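Local coordinates for invasion protein InvA (Salmonella enterica, PDB 2X49) that takes part in the invasion of intestinal epithelial cells as a type III secretion export apparatus protein, this chain being its C-terminal domain, at residues A[251-256]-A[260-265]; A[300-305]-A[313-318]; A[21-26]-A[46-51]. All coordinates share one frame; numbering follows the deposited sequence.

Contact 1: A[251-256]-A[260-265]; sequences KGIRQT and TFLSLD
The Phe261 ring receives Arg254 CB over one face, 4.3 Å from the ring centroid and 16° off the ring normal, a CH-pi contact offset toward the rim. Thr256 CG2 comes in obliquely, 3.4 Å from Phe261 CE2, the two side chains crossing at about a right angle. What brings the ring over to the opposite strand is its first torsion (chi1 65°), which sets CG between the backbone N and the carbonyl carbon. Thr256 OG1 turns instead to the backbone of Gly258 and Ser259 in the connecting turn.

Beneath these side chains the backbones run antiparallel. Arg254 and Phe261 form the hydrogen-bonded pair: Arg254 N reaches Phe261 O at 2.8 Å, and Phe261 N returns to Arg254 O at 3.0 Å. A third bond, from Ser263 N to Gly252 O at 2.7 Å, extends the pairing beyond the strands at one end. Leu262 CD1 packs 3.6 Å from Gly252 C, bringing a leucine methyl directly against the backbone.

Ile253, the non-hydrogen-bonded partner of Leu262, lies with Thr260 on the other face of this beta hairpin. Ile253 CG2 meets Thr260 CG2 at 3.5 Å, both methyls standing opposite their own backbone N. The hairpin follows helix 243-252 directly and leads into helix 266-280, whose N-cap is Asp265; its face bearing Ile253, Thr260 and Leu262 rests on Phe301 of helix 299-306.

Contact 2: A[300-305]-A[313-318]; sequences RFIKKM and LEVLSF
Helix 300-305 and strand 314-317 run almost exactly antiparallel, their N-to-C directions 172° apart and their short axes 8.2 Å apart at closest approach, with Lys303 facing Val315. Val315 supplies the apolar part of the contact. Its CG2 branch lies 3.9 Å from both CA and CB of Lys303, so it meets the root of the lysine and the helix backbone together. The same methyl is 4.4 Å from Ile302 CG2, a looser touch.

The rest of Lys303 carries its charge to the strand. CG stands opposite the backbone N (chi1 167°), the chain bends at chi2, and the extended remainder delivers NZ to Glu314 OE1 at 3.0 Å in a salt bridge. The ammonium meets the oxygen from above the carboxylate plane, 36° out of it.

These segments belong to a beta-alpha-beta unit in which strand 291-294, helix 299-306 and strand 314-317 follow one another; the two strands are parallel neighbours, and 314-317 is the outermost on its side of a four-stranded parallel sheet. Ile302 and Val315 also touch Thr294, and Ile302 touches Leu292, so the packing extends to strand 291-294.

Although Glu314 begins by pointing away from the helix, its bent chain turns the carboxylate back to Lys303, while OE2 forms a second salt bridge with Arg188. Two basic partners should probably stabilise the ionised carboxylate in this buried setting. A water accepts from Lys303 NZ at 2.8 Å and donates to Leu313 O at 2.7 Å, linking the ammonium to a backbone carbonyl that lies 4.1 Å from it.

Contact 3: A[21-26]-A[46-51]; sequences DLEKAQ and VLLRDG
Leu48 has the most surface buried here, and its CD1 methyl makes the closest approach to both helix residues involved. That methyl lies 4.3 Å from Leu22 CB and 4.4 Å from Glu23 CG, so on helix 16-24 it meets the first carbon of Leu22 and the second methylene of Glu23, short of the carboxylate. CG of Leu48 stands opposite the carbonyl carbon (chi1 -55°) and chi2 is extended, which sends CD1 straight out from strand 46-50 toward the helix.

Leu22 is the buried member of the trio. Beyond Leu48, its side chain touches Val14 of strand 10-14, Phe75 and Leu126, while Leu48 itself rests on Leu12. Strand 46-50 is an edge strand of a mixed sheet and pairs in parallel with 10-14, so the contact joins the sheet edge to the helix that follows strand 10-14.

Glu23 contributes its CG methylene here, while its carboxylate is bound by Arg19. Arg19 also bridges to Asp50 OD1 and, with Lys16 on the other Asp50 oxygen, probably offsets the like charges of Glu23 OE2 and Asp50 OD1, 6.7 Å apart. With no hydrogen bond between the segments and 81 Å² buried, their direct chemistry is light van der Waals packing.

In the fold
Contact 2 is buried and lies closest to the chain's centre, whereas contact 1 lies at the surface and contact 3 is partly buried. Contacts 1 and 2 share a neighbourhood: Phe301 and Met305, on the helix of contact 2, pack against the hairpin of contact 1, with Phe301 CZ 3.6 Å from Thr260 CG2. Contact 3 stands on the opposite side of the chain's centre, about 35 Å between centres from contact 2 and about 47 Å from contact 1, in a different sheet. Backbone hydrogen bonds hold the hairpin, a buried salt bridge with a water joins helix to strand in contact 2, and in contact 3 the segments touch only where a leucine methyl meets two methylenes.

Contact 1: A[251-256]-A[260-265]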
loop_
_atom_site.group_PDB
_atom_site.type_symbol
_atom_site.label_atom_id
_atom_site.label_comp_id
_atom_site.label_asym_id
_atom_site.label_seq_id
_atom_site.Cartn_x
_atom_site.Cartn_y
_atom_site.Cartn_z
ATOM N N LYS A 251 -8.594 24.977 2.511
ATOM C CA LYS A 251 -8.247 26.417 2.762
ATOM C C LYS A 251 -6.746 26.635 2.773
ATOM O O LYS A 251 -6.248 27.758 2.622
ATOM C CB LYS A 251 -8.802 27.024 4.075
ATOM C CG LYS A 251 -8.605 28.623 4.183
ATOM C CD LYS A 251 -7.137 29.156 4.609
ATOM C CE LYS A 251 -6.932 30.712 4.788
ATOM N NZ LYS A 251 -6.114 31.564 3.714
ATOM N N GLY A 252 -6.051 25.561 3.050
ATOM C CA GLY A 252 -4.587 25.587 3.238
ATOM C C GLY A 252 -3.842 25.450 1.926
ATOM O O GLY A 252 -2.606 25.580 1.821
ATOM N N ILE A 253 -4.609 25.163 0.893
ATOM C CA ILE A 253 -3.989 24.936 -0.413
ATOM C C ILE A 253 -3.680 26.228 -1.139
ATOM O O ILE A 253 -4.540 27.059 -1.384
ATOM C CB ILE A 253 -4.843 24.079 -1.362
ATOM C CG1 ILE A 253 -5.048 22.692 -0.797
ATOM C CG2 ILE A 253 -4.165 24.000 -2.726
ATOM C CD1 ILE A 253 -5.958 21.831 -1.710
ATOM N N ARG A 254 -2.412 26.324 -1.496
ATOM C CA ARG A 254 -1.844 27.419 -2.275
ATOM C C ARG A 254 -1.397 26.983 -3.656
ATOM O O ARG A 254 -0.582 26.088 -3.819
ATOM C CB ARG A 254 -0.644 27.993 -1.518
ATOM C CG ARG A 254 -1.016 28.856 -0.337
ATOM C CD ARG A 254 0.028 29.936 -0.054
ATOM N NE ARG A 254 -0.036 31.016 -1.021
ATOM C CZ ARG A 254 -0.357 32.290 -0.769
ATOM N NH1 ARG A 254 -0.600 32.725 0.456
ATOM N NH2 ARG A 254 -0.408 33.132 -1.775
ATOM N N GLN A 255 -1.907 27.662 -4.661
ATOM C CA GLN A 255 -1.460 27.400 -6.034
ATOM C C GLN A 255 -0.390 28.387 -6.429
ATOM O O GLN A 255 -0.498 29.583 -6.170
ATOM C CB GLN A 255 -2.604 27.479 -7.048
ATOM C CG GLN A 255 -3.326 26.158 -7.241
ATOM C CD GLN A 255 -4.084 26.089 -8.565
ATOM O OE1 GLN A 255 -3.589 26.543 -9.604
ATOM N NE2 GLN A 255 -5.284 25.520 -8.533
ATOM N N THR A 256 0.640 27.856 -7.065
ATOM C CA THR A 256 1.732 28.692 -7.621
ATOM C C THR A 256 1.876 28.503 -9.105
ATOM O O THR A 256 1.050 27.865 -9.752
ATOM C CB THR A 256 3.117 28.403 -6.989
ATOM O OG1 THR A 256 3.674 27.220 -7.573
ATOM C CG2 THR A 256 3.021 28.255 -5.483
ATOM N N THR A 260 1.633 23.072 -6.566
ATOM C CA THR A 260 0.562 23.334 -5.645
ATOM C C THR A 260 0.970 22.690 -4.340
ATOM O O THR A 260 1.377 21.517 -4.295
ATOM C CB THR A 260 -0.750 22.732 -6.169
ATOM O OG1 THR A 260 -1.040 23.287 -7.451
ATOM C CG2 THR A 260 -1.884 23.027 -5.230
ATOM N N PHE A 261 0.873 23.466 -3.272
ATOM C CA PHE A 261 1.234 22.967 -1.954
ATOM C C PHE A 261 0.273 23.374 -0.877
ATOM O O PHE A 261 -0.502 24.321 -1.004
ATOM C CB PHE A 261 2.681 23.343 -1.591
ATOM C CG PHE A 261 2.930 24.816 -1.447
ATOM C CD1 PHE A 261 2.783 25.452 -0.223
ATOM C CD2 PHE A 261 3.373 25.559 -2.521
ATOM C CE1 PHE A 261 3.038 26.821 -0.086
ATOM C CE2 PHE A 261 3.635 26.932 -2.395
ATOM C CZ PHE A 261 3.480 27.554 -1.165
ATOM N N LEU A 262 0.350 22.586 0.183
ATOM C CA LEU A 262 -0.442 22.751 1.398
ATOM C C LEU A 262 0.343 23.563 2.390
ATOM O O LEU A 262 1.456 23.216 2.755
ATOM C CB LEU A 262 -0.791 21.422 2.041
ATOM C CG LEU A 262 -1.705 21.486 3.257
ATOM C CD1 LEU A 262 -3.092 22.028 2.901
ATOM C CD2 LEU A 262 -1.846 20.078 3.865
ATOM N N SER A 263 -0.282 24.641 2.825
ATOM C CA SER A 263 0.359 25.586 3.769
ATOM C C SER A 263 -0.524 25.846 4.991
ATOM O O SER A 263 -1.378 26.718 4.986
ATOM C CB SER A 263 0.715 26.879 3.024
ATOM O OG SER A 263 1.404 27.804 3.852
ATOM N N LEU A 264 -0.258 25.068 6.034
ATOM C CA LEU A 264 -0.984 25.143 7.313
ATOM C C LEU A 264 -0.029 25.507 8.418
ATOM O O LEU A 264 1.088 24.998 8.450
ATOM C CB LEU A 264 -1.658 23.824 7.662
ATOM C CG LEU A 264 -2.910 23.420 6.871
ATOM C CD1 LEU A 264 -3.345 22.059 7.423
ATOM C CD2 LEU A 264 -3.994 24.454 6.988
ATOM N N ASP A 265 -0.498 26.353 9.327
ATOM C CA ASP A 265 0.312 26.694 10.522
ATOM C C ASP A 265 0.723 25.386 11.243
ATOM O O ASP A 265 -0.048 24.434 11.304
ATOM C CB ASP A 265 -0.447 27.673 11.460
ATOM C CG ASP A 265 0.355 28.065 12.698
ATOM O OD1 ASP A 265 1.040 29.126 12.680
ATOM O OD2 ASP A 265 0.287 27.309 13.702
#

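Contact 2: A[300-305]-A[313-318]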
loop_
_atom_site.group_PDB
_atom_site.type_symbol
_atom_site.label_atom_id
_atom_site.label_comp_id
_atom_site.label_asym_id
_atom_site.label_seq_id
_atom_site.Cartn_x
_atom_site.Cartn_y
_atom_site.Cartn_z
ATOM N N ARG A 300 -4.323 14.073 -2.467
ATOM C CA ARG A 300 -2.867 13.947 -2.377
ATOM C C ARG A 300 -2.322 14.674 -1.158
ATOM O O ARG A 300 -1.276 14.290 -0.578
ATOM C CB ARG A 300 -2.168 14.416 -3.659
ATOM C CG ARG A 300 -2.287 15.870 -3.988
ATOM C CD ARG A 300 -1.965 16.024 -5.468
ATOM N NE ARG A 300 -1.981 17.412 -5.909
ATOM C CZ ARG A 300 -3.075 18.053 -6.324
ATOM N NH1 ARG A 300 -4.234 17.425 -6.383
ATOM N NH2 ARG A 300 -2.998 19.334 -6.708
ATOM N N PHE A 301 -3.021 15.730 -0.747
ATOM C CA PHE A 301 -2.583 16.551 0.403
ATOM C C PHE A 301 -2.851 15.858 1.721
ATOM O O PHE A 301 -2.062 15.956 2.666
ATOM C CB PHE A 301 -3.219 17.946 0.376
ATOM C CG PHE A 301 -2.905 18.676 -0.906
ATOM C CD1 PHE A 301 -1.622 19.162 -1.137
ATOM C CD2 PHE A 301 -3.864 18.805 -1.924
ATOM C CE1 PHE A 301 -1.303 19.812 -2.348
ATOM C CE2 PHE A 301 -3.540 19.450 -3.136
ATOM C CZ PHE A 301 -2.264 19.953 -3.331
ATOM N N ILE A 302 -4.005 15.215 1.778
ATOM C CA ILE A 302 -4.358 14.410 2.948
ATOM C C ILE A 302 -3.353 13.268 3.113
ATOM O O ILE A 302 -2.878 13.023 4.217
ATOM C CB ILE A 302 -5.798 13.913 2.913
ATOM C CG1 ILE A 302 -6.731 15.106 3.041
ATOM C CG2 ILE A 302 -6.062 12.908 4.061
ATOM C CD1 ILE A 302 -8.195 14.801 2.663
ATOM N N LYS A 303 -3.017 12.618 2.009
ATOM C CA LYS A 303 -2.011 11.516 2.016
ATOM C C LYS A 303 -0.683 12.026 2.591
ATOM O O LYS A 303 -0.161 11.475 3.561
ATOM C CB LYS A 303 -1.830 10.812 0.665
ATOM C CG LYS A 303 -0.589 9.907 0.587
ATOM C CD LYS A 303 -0.752 8.591 1.370
ATOM C CE LYS A 303 0.519 7.745 1.331
ATOM N NZ LYS A 303 0.508 6.583 2.228
ATOM N N LYS A 304 -0.224 13.167 2.105
ATOM C CA LYS A 304 1.057 13.733 2.585
ATOM C C LYS A 304 1.005 14.092 4.052
ATOM O O LYS A 304 1.971 13.902 4.806
ATOM C CB LYS A 304 1.500 14.950 1.752
ATOM C CG LYS A 304 2.934 15.451 2.031
ATOM C CD LYS A 304 3.429 16.402 0.941
ATOM C CE LYS A 304 4.962 16.473 0.881
ATOM N NZ LYS A 304 5.498 17.757 1.438
ATOM N N MET A 305 -0.154 14.572 4.477
ATOM C CA MET A 305 -0.313 14.992 5.848
ATOM C C MET A 305 -0.271 13.823 6.849
ATOM O O MET A 305 0.396 13.899 7.887
ATOM C CB MET A 305 -1.592 15.834 5.989
ATOM C CG MET A 305 -2.144 15.815 7.333
ATOM S SD MET A 305 -2.903 17.418 7.589
ATOM C CE MET A 305 -1.452 18.422 7.326
ATOM N N LEU A 313 -2.007 3.693 5.678
ATOM C CA LEU A 313 -3.410 4.087 5.328
ATOM C C LEU A 313 -3.461 4.825 4.000
ATOM O O LEU A 313 -3.146 6.008 3.928
ATOM C CB LEU A 313 -4.038 4.944 6.450
ATOM C CG LEU A 313 -5.493 5.360 6.309
ATOM C CD1 LEU A 313 -6.406 4.161 6.019
ATOM C CD2 LEU A 313 -5.911 6.052 7.609
ATOM N N GLU A 314 -3.859 4.124 2.959
ATOM C CA GLU A 314 -3.931 4.784 1.625
ATOM C C GLU A 314 -5.220 5.623 1.530
ATOM O O GLU A 314 -6.203 5.477 2.276
ATOM C CB GLU A 314 -3.780 3.836 0.481
ATOM C CG GLU A 314 -2.534 2.951 0.533
ATOM C CD GLU A 314 -1.187 3.641 0.745
ATOM O OE1 GLU A 314 -1.040 4.846 0.410
ATOM O OE2 GLU A 314 -0.241 2.960 1.237
ATOM N N VAL A 315 -5.090 6.603 0.642
ATOM C CA VAL A 315 -6.130 7.622 0.431
ATOM C C VAL A 315 -6.525 7.604 -1.041
ATOM O O VAL A 315 -5.711 7.828 -1.901
ATOM C CB VAL A 315 -5.653 9.041 0.859
ATOM C CG1 VAL A 315 -6.829 10.005 0.782
ATOM C CG2 VAL A 315 -4.967 9.056 2.295
ATOM N N LEU A 316 -7.798 7.298 -1.270
ATOM C CA LEU A 316 -8.412 7.276 -2.634
ATOM C C LEU A 316 -9.413 8.393 -2.804
ATOM O O LEU A 316 -10.084 8.800 -1.866
ATOM C CB LEU A 316 -9.105 5.932 -2.922
ATOM C CG LEU A 316 -8.282 4.625 -2.804
ATOM C CD1 LEU A 316 -9.020 3.395 -3.356
ATOM C CD2 LEU A 316 -6.923 4.734 -3.449
ATOM N N SER A 317 -9.519 8.864 -4.049
ATOM C CA SER A 317 -10.546 9.827 -4.366
ATOM C C SER A 317 -11.859 9.131 -4.749
ATOM O O SER A 317 -11.888 7.975 -5.144
ATOM C CB SER A 317 -10.084 10.754 -5.457
ATOM O OG SER A 317 -10.043 10.045 -6.679
ATOM N N PHE A 318 -12.946 9.873 -4.643
ATOM C CA PHE A 318 -14.270 9.367 -5.023
ATOM C C PHE A 318 -14.282 8.878 -6.478
ATOM O O PHE A 318 -14.911 7.873 -6.823
ATOM C CB PHE A 318 -15.374 10.410 -4.788
ATOM C CG PHE A 318 -15.489 10.908 -3.359
ATOM C CD1 PHE A 318 -15.449 10.038 -2.272
ATOM C CD2 PHE A 318 -15.631 12.261 -3.092
ATOM C CE1 PHE A 318 -15.592 10.527 -0.968
ATOM C CE2 PHE A 318 -15.764 12.755 -1.776
ATOM C CZ PHE A 318 -15.726 11.885 -0.720
HETATM O O HOH W 1 -0.823 7.212 4.560
#

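Contact 3: A[21-26]-A[46-51]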
loop_
_atom_site.group_PDB
_atom_site.type_symbol
_atom_site.label_atom_id
_atom_site.label_comp_id
_atom_site.label_asym_id
_atom_site.label_seq_id
_atom_site.Cartn_x
_atom_site.Cartn_y
_atom_site.Cartn_z
ATOM N N ASP A 21 10.189 -24.683 8.153
ATOM C CA ASP A 21 8.820 -24.605 7.590
ATOM C C ASP A 21 8.661 -23.491 6.556
ATOM O O ASP A 21 7.974 -23.663 5.584
ATOM C CB ASP A 21 7.747 -24.431 8.651
ATOM C CG ASP A 21 7.460 -25.714 9.386
ATOM O OD1 ASP A 21 7.996 -26.789 9.021
ATOM O OD2 ASP A 21 6.686 -25.639 10.361
ATOM N N LEU A 22 9.402 -22.408 6.754
ATOM C CA LEU A 22 9.323 -21.220 5.875
ATOM C C LEU A 22 10.101 -21.482 4.604
ATOM O O LEU A 22 9.689 -21.118 3.496
ATOM C CB LEU A 22 9.813 -19.944 6.602
ATOM C CG LEU A 22 8.893 -19.496 7.741
ATOM C CD1 LEU A 22 9.554 -18.335 8.537
ATOM C CD2 LEU A 22 7.464 -19.110 7.279
ATOM N N GLU A 23 11.144 -22.249 4.741
ATOM C CA GLU A 23 11.810 -22.809 3.567
ATOM C C GLU A 23 10.925 -23.736 2.757
ATOM O O GLU A 23 10.902 -23.714 1.519
ATOM C CB GLU A 23 13.122 -23.531 3.910
ATOM C CG GLU A 23 14.144 -22.552 4.424
ATOM C CD GLU A 23 15.379 -23.217 5.000
ATOM O OE1 GLU A 23 15.438 -24.463 5.070
ATOM O OE2 GLU A 23 16.300 -22.468 5.371
ATOM N N LYS A 24 10.225 -24.620 3.458
ATOM C CA LYS A 24 9.380 -25.590 2.762
ATOM C C LYS A 24 8.252 -24.910 2.038
ATOM O O LYS A 24 7.804 -25.369 0.993
ATOM C CB LYS A 24 8.815 -26.653 3.705
ATOM C CG LYS A 24 9.878 -27.584 4.181
ATOM C CD LYS A 24 9.415 -28.434 5.361
ATOM C CE LYS A 24 10.243 -29.697 5.442
ATOM N NZ LYS A 24 9.792 -30.566 6.576
ATOM N N ALA A 25 7.813 -23.823 2.645
ATOM C CA ALA A 25 6.675 -23.020 2.117
ATOM C C ALA A 25 7.129 -22.093 0.993
ATOM O O ALA A 25 6.341 -21.466 0.316
ATOM C CB ALA A 25 6.031 -22.218 3.203
ATOM N N GLN A 26 8.416 -22.089 0.770
ATOM C CA GLN A 26 9.055 -21.230 -0.250
ATOM C C GLN A 26 8.704 -19.754 -0.082
ATOM O O GLN A 26 8.411 -19.035 -1.072
ATOM C CB GLN A 26 8.687 -21.704 -1.653
ATOM C CG GLN A 26 9.169 -23.144 -1.983
ATOM C CD GLN A 26 9.129 -23.489 -3.462
ATOM O OE1 GLN A 26 9.067 -22.603 -4.326
ATOM N NE2 GLN A 26 9.186 -24.773 -3.769
ATOM N N VAL A 46 15.903 -12.207 -1.602
ATOM C CA VAL A 46 15.413 -12.271 -0.239
ATOM C C VAL A 46 16.147 -13.365 0.502
ATOM O O VAL A 46 16.157 -14.509 0.100
ATOM C CB VAL A 46 13.932 -12.557 -0.229
ATOM C CG1 VAL A 46 13.437 -12.763 1.210
ATOM C CG2 VAL A 46 13.100 -11.429 -0.934
ATOM N N LEU A 47 16.856 -12.949 1.525
ATOM C CA LEU A 47 17.648 -13.846 2.397
ATOM C C LEU A 47 16.904 -14.040 3.720
ATOM O O LEU A 47 16.350 -13.110 4.301
ATOM C CB LEU A 47 19.081 -13.323 2.676
ATOM C CG LEU A 47 19.838 -12.790 1.463
ATOM C CD1 LEU A 47 21.179 -12.166 1.836
ATOM C CD2 LEU A 47 20.072 -13.892 0.448
ATOM N N LEU A 48 16.865 -15.270 4.165
ATOM C CA LEU A 48 16.374 -15.590 5.537
ATOM C C LEU A 48 17.552 -15.753 6.484
ATOM O O LEU A 48 18.579 -16.379 6.167
ATOM C CB LEU A 48 15.528 -16.885 5.602
ATOM C CG LEU A 48 14.320 -17.012 4.679
ATOM C CD1 LEU A 48 13.485 -18.273 5.014
ATOM C CD2 LEU A 48 13.438 -15.810 4.592
ATOM N N ARG A 49 17.372 -15.190 7.668
ATOM C CA ARG A 49 18.365 -15.260 8.747
ATOM C C ARG A 49 17.653 -15.545 10.061
ATOM O O ARG A 49 16.572 -15.046 10.281
ATOM C CB ARG A 49 19.160 -13.959 8.818
ATOM C CG ARG A 49 20.178 -13.860 9.906
ATOM C CD ARG A 49 21.137 -12.653 9.680
ATOM N NE ARG A 49 21.636 -12.570 8.297
ATOM C CZ ARG A 49 22.363 -11.558 7.815
ATOM N NH1 ARG A 49 22.676 -10.535 8.592
ATOM N NH2 ARG A 49 22.766 -11.558 6.547
ATOM N N ASP A 50 18.203 -16.406 10.897
ATOM C CA ASP A 50 17.537 -16.634 12.185
ATOM C C ASP A 50 17.777 -15.420 13.085
ATOM O O ASP A 50 18.872 -14.952 13.229
ATOM C CB ASP A 50 18.072 -17.910 12.836
ATOM C CG ASP A 50 17.696 -19.171 12.065
ATOM O OD1 ASP A 50 16.904 -19.097 11.087
ATOM O OD2 ASP A 50 18.241 -20.240 12.427
ATOM N N GLY A 51 16.704 -14.909 13.651
ATOM C CA GLY A 51 16.782 -13.746 14.549
ATOM C C GLY A 51 16.884 -14.102 16.005
ATOM O O GLY A 51 16.034 -14.732 16.591
#